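Local structure of putative fimbrial subunit (Corynebacterium diphtheriae, 4HSQ) at residues Trp192-Gly195 / Thr199-Ile202; Tyr23-Asp28 / Phe43-Asp48; Ala177-Gly182 / Cys224-Lys229; Lys150-Asp155 / Gly160-Gly165. The protein is a major pilin that probably polymerises into the shaft of cell-surface pili, this piece being its second and third domains, stabilised by isopeptide cross-linking. All blocks are in the same frame, centred on the assembly; numbering follows the deposited sequence.

Contact 1. Residues Trp192-Gly195 / Thr199-Ile202; sequences WTTG and TFTI
Trp192, Phe200 and Ile202 interlock where the chain turns from one strand to the next, and this aromatic layer is the tightly packed part of the contact. The methylene of Trp192 sits squarely over the Phe200 ring, CB lying 3.5 Å from the ring centroid and 11° off the normal, a clear CH-pi contact. Phe200 can offer its face because chi1 of 63° places CG between its own backbone N and carbonyl carbon, lifting the ring toward the indole. The two aromatic planes are only 22° apart but slid so far that they barely overlap, with 5.2 Å between the centroids of the Trp192 five-membered ring and the Phe200 ring. Ile202 instead lies beneath the indole: its CG1 is 3.7 Å from the centroid of the five-membered ring, and CD1 reaches under the fused system. Tryptophan suits this place because its broad indole covers Ile202 while its methylene lies over Phe200.

Nearer the turn, Thr194 CG2 packs 3.7 Å from Phe200 CD2, while its buried OG1 is held by Leu163 O and Ala166 N. Gly195 N closes the turn with a nearly straight hydrogen bond of 2.9 Å to Thr199 O.

On the loose side, Thr193 and Thr201 direct their side chains away into solvent, where a beta-branched polar residue fits an exposed strand. Strand 192-193 is an outer strand paired with 167-173, whereas strand 199-206 pairs with 142-155, so the contact joins the edge of one sheet of the prealbumin-like domain to a strand of the other, with Phe200 and Ile202 buried between them.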
loop_
_atom_site.group_PDB
_atom_site.type_symbol
_atom_site.label_atom_id
_atom_site.label_comp_id
_atom_site.label_asym_id
_atom_site.label_seq_id
_atom_site.Cartn_x
_atom_site.Cartn_y
_atom_site.Cartn_z
ATOM N N TRP A 192 -17.338 -0.609 -11.237
ATOM C CA TRP A 192 -18.141 -1.038 -10.084
ATOM C C TRP A 192 -19.606 -0.694 -10.300
ATOM O O TRP A 192 -19.906 0.286 -10.973
ATOM C CB TRP A 192 -17.646 -0.376 -8.791
ATOM C CG TRP A 192 -16.252 -0.772 -8.416
ATOM C CD1 TRP A 192 -15.885 -1.746 -7.535
ATOM C CD2 TRP A 192 -15.033 -0.239 -8.963
ATOM N NE1 TRP A 192 -14.515 -1.861 -7.504
ATOM C CE2 TRP A 192 -13.965 -0.939 -8.363
ATOM C CE3 TRP A 192 -14.742 0.794 -9.876
ATOM C CZ2 TRP A 192 -12.620 -0.631 -8.626
ATOM C CZ3 TRP A 192 -13.405 1.083 -10.162
ATOM C CH2 TRP A 192 -12.366 0.345 -9.573
ATOM N N THR A 193 -20.509 -1.539 -9.770
ATOM C CA THR A 193 -21.959 -1.338 -9.922
ATOM C C THR A 193 -22.615 -1.265 -8.553
ATOM O O THR A 193 -22.259 -2.042 -7.681
ATOM C CB THR A 193 -22.580 -2.459 -10.787
ATOM O OG1 THR A 193 -21.847 -2.521 -12.010
ATOM C CG2 THR A 193 -24.051 -2.180 -11.144
ATOM N N THR A 194 -23.575 -0.342 -8.357
ATOM C CA THR A 194 -24.266 -0.283 -7.074
ATOM C C THR A 194 -25.201 -1.520 -6.969
ATOM O O THR A 194 -25.806 -1.928 -7.969
ATOM C CB THR A 194 -24.989 1.045 -6.872
ATOM O OG1 THR A 194 -25.971 1.227 -7.901
ATOM C CG2 THR A 194 -24.008 2.238 -6.826
ATOM N N GLY A 195 -25.197 -2.146 -5.801
ATOM C CA GLY A 195 -26.005 -3.334 -5.520
ATOM C C GLY A 195 -27.410 -2.989 -5.064
ATOM O O GLY A 195 -27.861 -1.855 -5.256
ATOM N N THR A 199 -25.295 0.591 -3.079
ATOM C CA THR A 199 -23.874 0.834 -2.788
ATOM C C THR A 199 -22.910 -0.176 -3.423
ATOM O O THR A 199 -23.287 -1.252 -3.874
ATOM C CB THR A 199 -23.604 0.808 -1.231
ATOM O OG1 THR A 199 -23.440 -0.536 -0.751
ATOM C CG2 THR A 199 -24.631 1.569 -0.403
ATOM N N PHE A 200 -21.637 0.191 -3.410
ATOM C CA PHE A 200 -20.493 -0.681 -3.676
ATOM C C PHE A 200 -19.383 -0.108 -2.832
ATOM O O PHE A 200 -19.440 1.077 -2.494
ATOM C CB PHE A 200 -20.091 -0.803 -5.168
ATOM C CG PHE A 200 -19.623 0.473 -5.821
ATOM C CD1 PHE A 200 -18.326 0.935 -5.637
ATOM C CD2 PHE A 200 -20.472 1.197 -6.646
ATOM C CE1 PHE A 200 -17.893 2.115 -6.258
ATOM C CE2 PHE A 200 -20.036 2.366 -7.280
ATOM C CZ PHE A 200 -18.764 2.831 -7.068
ATOM N N THR A 201 -18.386 -0.924 -2.502
ATOM C CA THR A 201 -17.235 -0.442 -1.752
ATOM C C THR A 201 -15.973 -0.878 -2.490
ATOM O O THR A 201 -15.841 -2.051 -2.856
ATOM C CB THR A 201 -17.271 -0.972 -0.294
ATOM O OG1 THR A 201 -18.437 -0.465 0.350
ATOM C CG2 THR A 201 -16.056 -0.538 0.507
ATOM N N ILE A 202 -15.060 0.067 -2.717
ATOM C CA ILE A 202 -13.760 -0.227 -3.292
ATOM C C ILE A 202 -12.822 -0.398 -2.105
ATOM O O ILE A 202 -12.550 0.571 -1.393
ATOM C CB ILE A 202 -13.261 0.868 -4.289
ATOM C CG1 ILE A 202 -14.299 1.183 -5.380
ATOM C CG2 ILE A 202 -11.877 0.480 -4.887
ATOM C CD1 ILE A 202 -13.931 2.351 -6.315
#

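Contact 2. Residues Tyr23-Asp28 / Phe43-Asp48; sequences YTIKAD and FEDELD
The backbones of Ile25 and Phe43 run in separate sheets, 8.1 Å apart at their CA atoms and with no hydrogen bond between the segments, so side chains alone bridge the gap. Ile25 carries the contact with two different branches. Its CG2 methyl comes to the edge of the Phe43 ring, near the ring plane, 4.0 Å from CD1, as the two side chains slide past each other in opposite directions. The other branch runs toward Asp45: with chi1 of -56°, CG1 lies beside the backbone N of Ile25, and the terminal CD1 ends 3.8 Å from Asp45 OD2.

Facing sheets with a buried side-chain layer make a beta sandwich, as expected of the adhesin-like N2 domain to which both strands belong. Strand 20-28 lies between 7-11 and 100-109 in one sheet; strand 41-46 lies between 82-87 and 117-127 in the other. A lysine on the first strand, Lys8, beside the buried acid Asp45 is consistent with the isopeptide sites of CnaA-type domains, although the contact given between these two is a hydrogen bond. Isoleucine suits the middle of such a layer because its branched side chain can meet two neighbours of the opposite sheet. Phe43 extends the apolar filling to Leu103 and Val85 and meets Phe41 edge to face.

Asp45 is the unusual member, a buried acid among apolar groups. Its OD2, the same oxygen that meets the isoleucine methyl, is hydrogen-bonded by Lys8 NZ, which supplies a polar partner inside the sandwich, and Phe105 packs against the aspartate side chain.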
loop_
_atom_site.group_PDB
_atom_site.type_symbol
_atom_site.label_atom_id
_atom_site.label_comp_id
_atom_site.label_asym_id
_atom_site.label_seq_id
_atom_site.Cartn_x
_atom_site.Cartn_y
_atom_site.Cartn_z
ATOM N N TYR A 23 9.456 -2.268 -0.018
ATOM C CA TYR A 23 10.167 -1.848 1.170
ATOM C C TYR A 23 11.630 -1.952 0.895
ATOM O O TYR A 23 12.056 -2.899 0.224
ATOM C CB TYR A 23 9.833 -2.691 2.405
ATOM C CG TYR A 23 8.421 -2.480 2.892
ATOM C CD1 TYR A 23 8.032 -1.270 3.467
ATOM C CD2 TYR A 23 7.494 -3.517 2.859
ATOM C CE1 TYR A 23 6.740 -1.090 3.969
ATOM C CE2 TYR A 23 6.191 -3.338 3.334
ATOM C CZ TYR A 23 5.829 -2.132 3.900
ATOM O OH TYR A 23 4.554 -1.967 4.362
ATOM N N THR A 24 12.418 -1.062 1.499
ATOM C CA THR A 24 13.870 -1.173 1.401
ATOM C C THR A 24 14.444 -1.102 2.821
ATOM O O THR A 24 14.030 -0.249 3.613
ATOM C CB THR A 24 14.496 -0.116 0.451
ATOM O OG1 THR A 24 14.077 -0.416 -0.889
ATOM C CG2 THR A 24 16.049 -0.144 0.496
ATOM N N ILE A 25 15.378 -2.006 3.126
ATOM C CA ILE A 25 16.054 -2.060 4.435
ATOM C C ILE A 25 17.524 -1.832 4.175
ATOM O O ILE A 25 18.146 -2.567 3.391
ATOM C CB ILE A 25 15.779 -3.376 5.214
ATOM C CG1 ILE A 25 14.241 -3.596 5.406
ATOM C CG2 ILE A 25 16.515 -3.361 6.591
ATOM C CD1 ILE A 25 13.889 -5.080 5.525
ATOM N N LYS A 26 18.076 -0.808 4.828
ATOM C CA LYS A 26 19.494 -0.444 4.688
ATOM C C LYS A 26 20.154 -0.500 6.053
ATOM O O LYS A 26 19.573 -0.071 7.069
ATOM C CB LYS A 26 19.666 0.945 4.049
ATOM C CG LYS A 26 19.233 0.967 2.577
ATOM C CD LYS A 26 19.783 2.159 1.798
ATOM C CE LYS A 26 19.138 2.306 0.428
ATOM N NZ LYS A 26 19.551 1.238 -0.537
ATOM N N ALA A 27 21.353 -1.065 6.082
ATOM C CA ALA A 27 22.094 -1.227 7.324
ATOM C C ALA A 27 23.566 -1.376 7.035
ATOM O O ALA A 27 23.936 -1.958 6.018
ATOM C CB ALA A 27 21.591 -2.460 8.068
ATOM N N ASP A 28 24.408 -0.917 7.951
ATOM C CA ASP A 28 25.827 -1.099 7.771
ATOM C C ASP A 28 26.241 -2.464 8.262
ATOM O O ASP A 28 25.795 -2.907 9.320
ATOM C CB ASP A 28 26.625 -0.015 8.513
ATOM C CG ASP A 28 26.361 1.386 8.003
ATOM O OD1 ASP A 28 26.538 1.616 6.789
ATOM O OD2 ASP A 28 25.968 2.246 8.818
ATOM N N PHE A 43 18.408 -10.388 7.420
ATOM C CA PHE A 43 17.361 -9.400 7.608
ATOM C C PHE A 43 16.150 -10.132 8.046
ATOM O O PHE A 43 15.845 -11.174 7.475
ATOM C CB PHE A 43 17.037 -8.643 6.291
ATOM C CG PHE A 43 18.190 -8.055 5.529
ATOM C CD1 PHE A 43 18.435 -6.687 5.555
ATOM C CD2 PHE A 43 18.976 -8.855 4.694
ATOM C CE1 PHE A 43 19.472 -6.126 4.794
ATOM C CE2 PHE A 43 20.006 -8.291 3.924
ATOM C CZ PHE A 43 20.234 -6.928 3.969
ATOM N N GLU A 44 15.397 -9.567 8.998
ATOM C CA GLU A 44 14.139 -10.148 9.444
ATOM C C GLU A 44 13.090 -9.082 9.402
ATOM O O GLU A 44 13.390 -7.939 9.718
ATOM C CB GLU A 44 14.257 -10.756 10.853
ATOM C CG GLU A 44 14.978 -12.089 10.808
ATOM C CD GLU A 44 14.901 -12.932 12.062
ATOM O OE1 GLU A 44 14.172 -12.543 13.001
ATOM O OE2 GLU A 44 15.580 -13.981 12.106
ATOM N N ASP A 45 11.877 -9.429 8.967
ATOM C CA ASP A 45 10.803 -8.448 8.890
ATOM C C ASP A 45 9.464 -9.129 9.087
ATOM O O ASP A 45 9.051 -9.961 8.260
ATOM C CB ASP A 45 10.854 -7.701 7.536
ATOM C CG ASP A 45 9.975 -6.458 7.474
ATOM O OD1 ASP A 45 8.850 -6.504 7.999
ATOM O OD2 ASP A 45 10.346 -5.502 6.752
ATOM N N GLU A 46 8.791 -8.772 10.197
ATOM C CA GLU A 46 7.458 -9.273 10.559
ATOM C C GLU A 46 6.459 -8.496 9.767
ATOM O O GLU A 46 6.168 -7.329 10.060
ATOM C CB GLU A 46 7.186 -9.118 12.066
ATOM C CG GLU A 46 8.062 -9.999 12.944
ATOM C CD GLU A 46 7.786 -9.807 14.421
ATOM O OE1 GLU A 46 6.697 -10.222 14.881
ATOM O OE2 GLU A 46 8.637 -9.197 15.110
ATOM N N LEU A 47 5.994 -9.095 8.701
ATOM C CA LEU A 47 5.080 -8.377 7.842
ATOM C C LEU A 47 3.700 -8.375 8.407
ATOM O O LEU A 47 3.217 -9.407 8.889
ATOM C CB LEU A 47 5.059 -9.007 6.445
ATOM C CG LEU A 47 6.401 -9.019 5.709
ATOM C CD1 LEU A 47 6.265 -9.781 4.406
ATOM C CD2 LEU A 47 6.909 -7.583 5.458
ATOM N N ASP A 48 3.049 -7.216 8.326
ATOM C CA ASP A 48 1.646 -7.075 8.728
ATOM C C ASP A 48 0.855 -8.171 8.000
ATOM O O ASP A 48 1.134 -8.480 6.828
ATOM C CB ASP A 48 1.127 -5.663 8.389
ATOM C CG ASP A 48 -0.307 -5.427 8.815
ATOM O OD1 ASP A 48 -0.520 -4.677 9.785
ATOM O OD2 ASP A 48 -1.218 -6.001 8.181
#

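Contact 3. Residues Ala177-Gly182 / Cys224-Lys229; sequences AVLGKG and CLKETK
With chi1 -66° setting CG anti to the carbonyl carbon, Leu179 reaches toward the strand across from it; chi2 of -179° sends CD1 straight on toward Lys226 and leaves CD2 against Cys224. At Cys224, chi1 of -84° puts SG beside the backbone N, which turns the sulfur toward Cys173 and leaves CB facing the leucine. The result is a small apolar touch, with Leu179 CD2 3.7 Å from Cys224 CB and 4.1 Å from Cys224 SG. No hydrogen bond joins the two segments.

Leucine suits this place, since one methyl can lie against the disulfide while the other faces Lys226. That second branch makes a looser approach, CD1 standing 4.5 Å from Lys226 CD. Lysine also fits this partly exposed position: its fully extended methylenes supply an apolar flank beside the leucine, and the chain can take its ammonium beyond it.

The disulfide between Cys173 and Cys224 ties two neighbouring strands, 167-173 and 222-229, which should hold the cysteine against which Leu179 rests in a fixed position. Along the same strand Leu225 points the other way, onto Leu149 and Val151 inside the prealbumin-like domain, while Leu179 lies on the opposite side, over Cys224 and beside Lys226. At the far end Thr228 and Lys229 both face Glu167 in a classic beta bulge. Strand 222-229 runs between 167-173 and 241-244; Leu179 reaches across to touch Val241 of the latter, while the chain just after it, Gly180 and Lys181, is held by backbone hydrogen bonds to Gln172 of the former.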
loop_
_atom_site.group_PDB
_atom_site.type_symbol
_atom_site.label_atom_id
_atom_site.label_comp_id
_atom_site.label_asym_id
_atom_site.label_seq_id
_atom_site.Cartn_x
_atom_site.Cartn_y
_atom_site.Cartn_z
ATOM N N ALA A 177 -12.967 18.364 -13.135
ATOM C CA ALA A 177 -12.987 18.888 -14.515
ATOM C C ALA A 177 -11.778 18.423 -15.344
ATOM O O ALA A 177 -11.758 18.668 -16.553
ATOM C CB ALA A 177 -13.012 20.414 -14.483
ATOM N N VAL A 178 -10.723 17.859 -14.678
ATOM C CA VAL A 178 -9.476 17.448 -15.341
ATOM C C VAL A 178 -9.066 16.055 -14.818
ATOM O O VAL A 178 -8.369 15.922 -13.804
ATOM C CB VAL A 178 -8.315 18.484 -15.218
ATOM C CG1 VAL A 178 -7.181 18.133 -16.183
ATOM C CG2 VAL A 178 -8.798 19.918 -15.493
ATOM N N LEU A 179 -9.513 15.028 -15.523
ATOM C CA LEU A 179 -9.190 13.642 -15.182
ATOM C C LEU A 179 -7.754 13.319 -15.513
ATOM O O LEU A 179 -7.213 13.811 -16.515
ATOM C CB LEU A 179 -10.122 12.658 -15.927
ATOM C CG LEU A 179 -11.600 12.696 -15.548
ATOM C CD1 LEU A 179 -12.388 11.651 -16.334
ATOM C CD2 LEU A 179 -11.802 12.471 -14.040
ATOM N N GLY A 180 -7.155 12.508 -14.650
ATOM C CA GLY A 180 -5.792 12.017 -14.791
ATOM C C GLY A 180 -5.834 10.566 -15.197
ATOM O O GLY A 180 -6.689 10.162 -15.986
ATOM N N LYS A 181 -4.944 9.772 -14.627
ATOM C CA LYS A 181 -4.794 8.346 -14.956
ATOM C C LYS A 181 -6.048 7.525 -14.641
ATOM O O LYS A 181 -6.614 7.654 -13.555
ATOM C CB LYS A 181 -3.613 7.787 -14.176
ATOM C CG LYS A 181 -3.165 6.403 -14.632
ATOM C CD LYS A 181 -1.997 5.883 -13.778
ATOM C CE LYS A 181 -0.659 6.469 -14.185
ATOM N NZ LYS A 181 0.481 5.856 -13.434
ATOM N N GLY A 182 -6.443 6.686 -15.588
ATOM C CA GLY A 182 -7.598 5.812 -15.429
ATOM C C GLY A 182 -8.251 5.404 -16.742
ATOM O O GLY A 182 -7.837 5.868 -17.805
ATOM N N CYS A 224 -11.304 10.548 -8.558
ATOM C CA CYS A 224 -12.525 11.000 -9.203
ATOM C C CYS A 224 -13.347 9.772 -9.563
ATOM O O CYS A 224 -12.800 8.816 -10.099
ATOM C CB CYS A 224 -12.203 11.834 -10.447
ATOM S SG CYS A 224 -11.870 13.580 -10.095
ATOM N N LEU A 225 -14.638 9.810 -9.307
ATOM C CA LEU A 225 -15.588 8.757 -9.719
ATOM C C LEU A 225 -16.310 9.260 -10.927
ATOM O O LEU A 225 -16.859 10.347 -10.875
ATOM C CB LEU A 225 -16.614 8.465 -8.598
ATOM C CG LEU A 225 -16.029 7.756 -7.384
ATOM C CD1 LEU A 225 -16.863 8.029 -6.149
ATOM C CD2 LEU A 225 -15.941 6.268 -7.645
ATOM N N LYS A 226 -16.317 8.486 -12.009
ATOM C CA LYS A 226 -17.007 8.825 -13.238
ATOM C C LYS A 226 -18.196 7.908 -13.364
ATOM O O LYS A 226 -18.005 6.710 -13.483
ATOM C CB LYS A 226 -16.060 8.649 -14.443
ATOM C CG LYS A 226 -16.680 9.097 -15.745
ATOM C CD LYS A 226 -15.765 8.778 -16.907
ATOM C CE LYS A 226 -16.289 9.375 -18.192
ATOM N NZ LYS A 226 -15.383 9.104 -19.339
ATOM N N GLU A 227 -19.403 8.445 -13.335
ATOM C CA GLU A 227 -20.594 7.607 -13.506
ATOM C C GLU A 227 -20.778 7.367 -14.979
ATOM O O GLU A 227 -20.965 8.316 -15.729
ATOM C CB GLU A 227 -21.808 8.273 -12.886
ATOM C CG GLU A 227 -22.995 7.332 -12.800
ATOM C CD GLU A 227 -24.217 7.994 -12.209
ATOM O OE1 GLU A 227 -24.068 8.983 -11.457
ATOM O OE2 GLU A 227 -25.332 7.516 -12.501
ATOM N N THR A 228 -20.622 6.117 -15.412
ATOM C CA THR A 228 -20.665 5.792 -16.849
ATOM C C THR A 228 -22.058 5.319 -17.271
ATOM O O THR A 228 -22.398 5.418 -18.454
ATOM C CB THR A 228 -19.580 4.766 -17.202
ATOM O OG1 THR A 228 -19.717 3.656 -16.325
ATOM C CG2 THR A 228 -18.147 5.351 -17.055
ATOM N N LYS A 229 -22.856 4.813 -16.308
ATOM C CA LYS A 229 -24.220 4.352 -16.583
ATOM C C LYS A 229 -25.102 4.649 -15.403
ATOM O O LYS A 229 -24.744 4.334 -14.271
ATOM C CB LYS A 229 -24.254 2.848 -16.914
ATOM C CG LYS A 229 -25.626 2.385 -17.411
ATOM C CD LYS A 229 -25.684 0.867 -17.535
ATOM C CE LYS A 229 -26.210 0.195 -16.293
ATOM N NZ LYS A 229 -27.629 0.550 -15.993
#

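Contact 4. Residues Lys150-Asp155 / Gly160-Gly165; sequences KVVKKD and GKVLKG
A single antiparallel beta bridge, Lys154 opposite Val162, fastens the end of strand 142-155 to the loop that folds back along it, next to the intramolecular isopeptide bond of this CnaB-type domain. The two residues form a non-hydrogen-bonded pair, their CA atoms 4.5 Å apart, flanked by two backbone bonds: Leu163 N donates to Lys153 O (2.8 Å) and Asp155 N to Lys161 O (3.0 Å).

Side chains then close over this short pairing. Leu163 CD1 lies 3.5 Å from Lys154 O, and its CB packs 3.9 Å from Lys153 CG, giving the lysine stem an apolar wall. On the other face Val162 CG1 meets Val152 CG2 at 4.1 Å and also the extended Lys154 chain, whose ammonium pairs with Glu268.

Asp155 and Lys161 have opposite charges, yet Asp155 OD1 is 4.3 Å from Lys161 NZ, beyond a salt bridge. Both atoms instead hydrogen-bond Tyr234 OH, and OD1 has a salt bridge to Lys273.

Lys153 folds at chi2 (70°) and again at chi4, bringing NZ to its covalent link with Asn271 CG, close to Glu227. Its nitrogen is thus an amide, and this cross-link between strands 142-155 and 264-271 should resist unfolding when the pilus is pulled.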
loop_
_atom_site.group_PDB
_atom_site.type_symbol
_atom_site.label_atom_id
_atom_site.label_comp_id
_atom_site.label_asym_id
_atom_site.label_seq_id
_atom_site.Cartn_x
_atom_site.Cartn_y
_atom_site.Cartn_z
ATOM N N LYS A 150 -16.668 3.882 -0.214
ATOM C CA LYS A 150 -18.030 3.383 -0.374
ATOM C C LYS A 150 -18.835 4.426 -1.128
ATOM O O LYS A 150 -18.856 5.600 -0.745
ATOM C CB LYS A 150 -18.648 3.103 1.015
ATOM C CG LYS A 150 -20.095 2.660 0.986
ATOM C CD LYS A 150 -20.624 2.445 2.407
ATOM C CE LYS A 150 -22.085 2.061 2.332
ATOM N NZ LYS A 150 -22.604 1.544 3.619
ATOM N N VAL A 151 -19.517 3.998 -2.185
ATOM C CA VAL A 151 -20.357 4.882 -2.970
ATOM C C VAL A 151 -21.818 4.519 -2.728
ATOM O O VAL A 151 -22.155 3.346 -2.767
ATOM C CB VAL A 151 -19.974 4.826 -4.468
ATOM C CG1 VAL A 151 -20.975 5.585 -5.335
ATOM C CG2 VAL A 151 -18.568 5.383 -4.665
ATOM N N VAL A 152 -22.666 5.514 -2.433
ATOM C CA VAL A 152 -24.091 5.226 -2.231
ATOM C C VAL A 152 -24.864 6.038 -3.283
ATOM O O VAL A 152 -24.704 7.249 -3.370
ATOM C CB VAL A 152 -24.598 5.390 -0.772
ATOM C CG1 VAL A 152 -24.062 6.642 -0.117
ATOM C CG2 VAL A 152 -26.130 5.302 -0.668
ATOM N N LYS A 153 -25.611 5.336 -4.146
ATOM C CA LYS A 153 -26.356 5.982 -5.211
ATOM C C LYS A 153 -27.759 6.273 -4.752
ATOM O O LYS A 153 -28.467 5.371 -4.341
ATOM C CB LYS A 153 -26.358 5.144 -6.473
ATOM C CG LYS A 153 -26.877 5.895 -7.696
ATOM C CD LYS A 153 -25.859 6.968 -8.090
ATOM C CE LYS A 153 -26.212 7.763 -9.271
ATOM N NZ LYS A 153 -27.569 8.355 -9.207
ATOM N N LYS A 154 -28.160 7.535 -4.836
ATOM C CA LYS A 154 -29.483 7.928 -4.377
ATOM C C LYS A 154 -30.242 8.716 -5.417
ATOM O O LYS A 154 -29.669 9.240 -6.370
ATOM C CB LYS A 154 -29.343 8.770 -3.095
ATOM C CG LYS A 154 -28.959 7.934 -1.868
ATOM C CD LYS A 154 -28.984 8.739 -0.584
ATOM C CE LYS A 154 -28.923 7.822 0.610
ATOM N NZ LYS A 154 -28.761 8.574 1.880
ATOM N N ASP A 155 -31.544 8.816 -5.222
ATOM C CA ASP A 155 -32.408 9.622 -6.080
ATOM C C ASP A 155 -32.334 11.050 -5.531
ATOM O O ASP A 155 -32.541 11.239 -4.330
ATOM C CB ASP A 155 -33.841 9.062 -6.027
ATOM C CG ASP A 155 -34.869 9.747 -6.907
ATOM O OD1 ASP A 155 -35.790 9.057 -7.375
ATOM O OD2 ASP A 155 -34.788 10.984 -7.070
ATOM N N GLY A 160 -33.973 8.839 0.769
ATOM C CA GLY A 160 -34.019 7.458 1.225
ATOM C C GLY A 160 -34.127 6.421 0.119
ATOM O O GLY A 160 -34.032 5.216 0.397
ATOM N N LYS A 161 -34.339 6.865 -1.148
ATOM C CA LYS A 161 -34.438 5.931 -2.268
ATOM C C LYS A 161 -33.029 5.665 -2.799
ATOM O O LYS A 161 -32.444 6.530 -3.453
ATOM C CB LYS A 161 -35.376 6.449 -3.371
ATOM C CG LYS A 161 -35.799 5.373 -4.371
ATOM C CD LYS A 161 -36.876 5.881 -5.326
ATOM C CE LYS A 161 -37.416 4.806 -6.239
ATOM N NZ LYS A 161 -36.761 4.824 -7.576
ATOM N N VAL A 162 -32.498 4.463 -2.513
ATOM C CA VAL A 162 -31.162 4.044 -2.949
ATOM C C VAL A 162 -31.317 3.322 -4.282
ATOM O O VAL A 162 -32.346 2.691 -4.522
ATOM C CB VAL A 162 -30.389 3.228 -1.876
ATOM C CG1 VAL A 162 -30.057 4.110 -0.666
ATOM C CG2 VAL A 162 -31.157 1.983 -1.443
ATOM N N LEU A 163 -30.320 3.450 -5.168
ATOM C CA LEU A 163 -30.444 2.938 -6.534
ATOM C C LEU A 163 -29.405 1.916 -6.919
ATOM O O LEU A 163 -28.211 2.164 -6.856
ATOM C CB LEU A 163 -30.388 4.121 -7.520
ATOM C CG LEU A 163 -31.312 5.325 -7.202
ATOM C CD1 LEU A 163 -31.016 6.492 -8.129
ATOM C CD2 LEU A 163 -32.792 4.934 -7.323
ATOM N N LYS A 164 -29.890 0.761 -7.349
ATOM C CA LYS A 164 -29.088 -0.347 -7.862
ATOM C C LYS A 164 -28.823 -0.099 -9.342
ATOM O O LYS A 164 -29.636 0.551 -10.022
ATOM C CB LYS A 164 -29.872 -1.668 -7.656
ATOM C CG LYS A 164 -29.217 -2.923 -8.228
ATOM C CD LYS A 164 -30.214 -4.080 -8.284
ATOM C CE LYS A 164 -29.589 -5.395 -8.683
ATOM N NZ LYS A 164 -30.604 -6.488 -8.731
ATOM N N GLY A 165 -27.705 -0.627 -9.835
ATOM C CA GLY A 165 -27.396 -0.593 -11.258
ATOM C C GLY A 165 -26.597 0.574 -11.781
ATOM O O GLY A 165 -26.362 0.644 -12.989
#

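Contacts 1, 3 and 4 belong to the prealbumin-like domain; contact 2 lies in the adhesin-like domain, its centre about 37 Å from those of contacts 1 and 3 and 44 Å from that of contact 4. Contacts 1 and 4 are nearest neighbours, centres 9 Å apart, joined where Phe200 O accepts Val151 N at 2.9 Å. Contact 3 meets contact 4 through Leu225 CD1 and Val151 CG2, 3.5 Å apart. The calcium ion, bound by Ile251, Glu253, Asp260, Asp261 and Thr264, lies about 12 Å from the Val152 side chain and 14 Å from that of Thr199; its ligand Thr264 has its side chain about 9 Å from those of Val152 and Ile202.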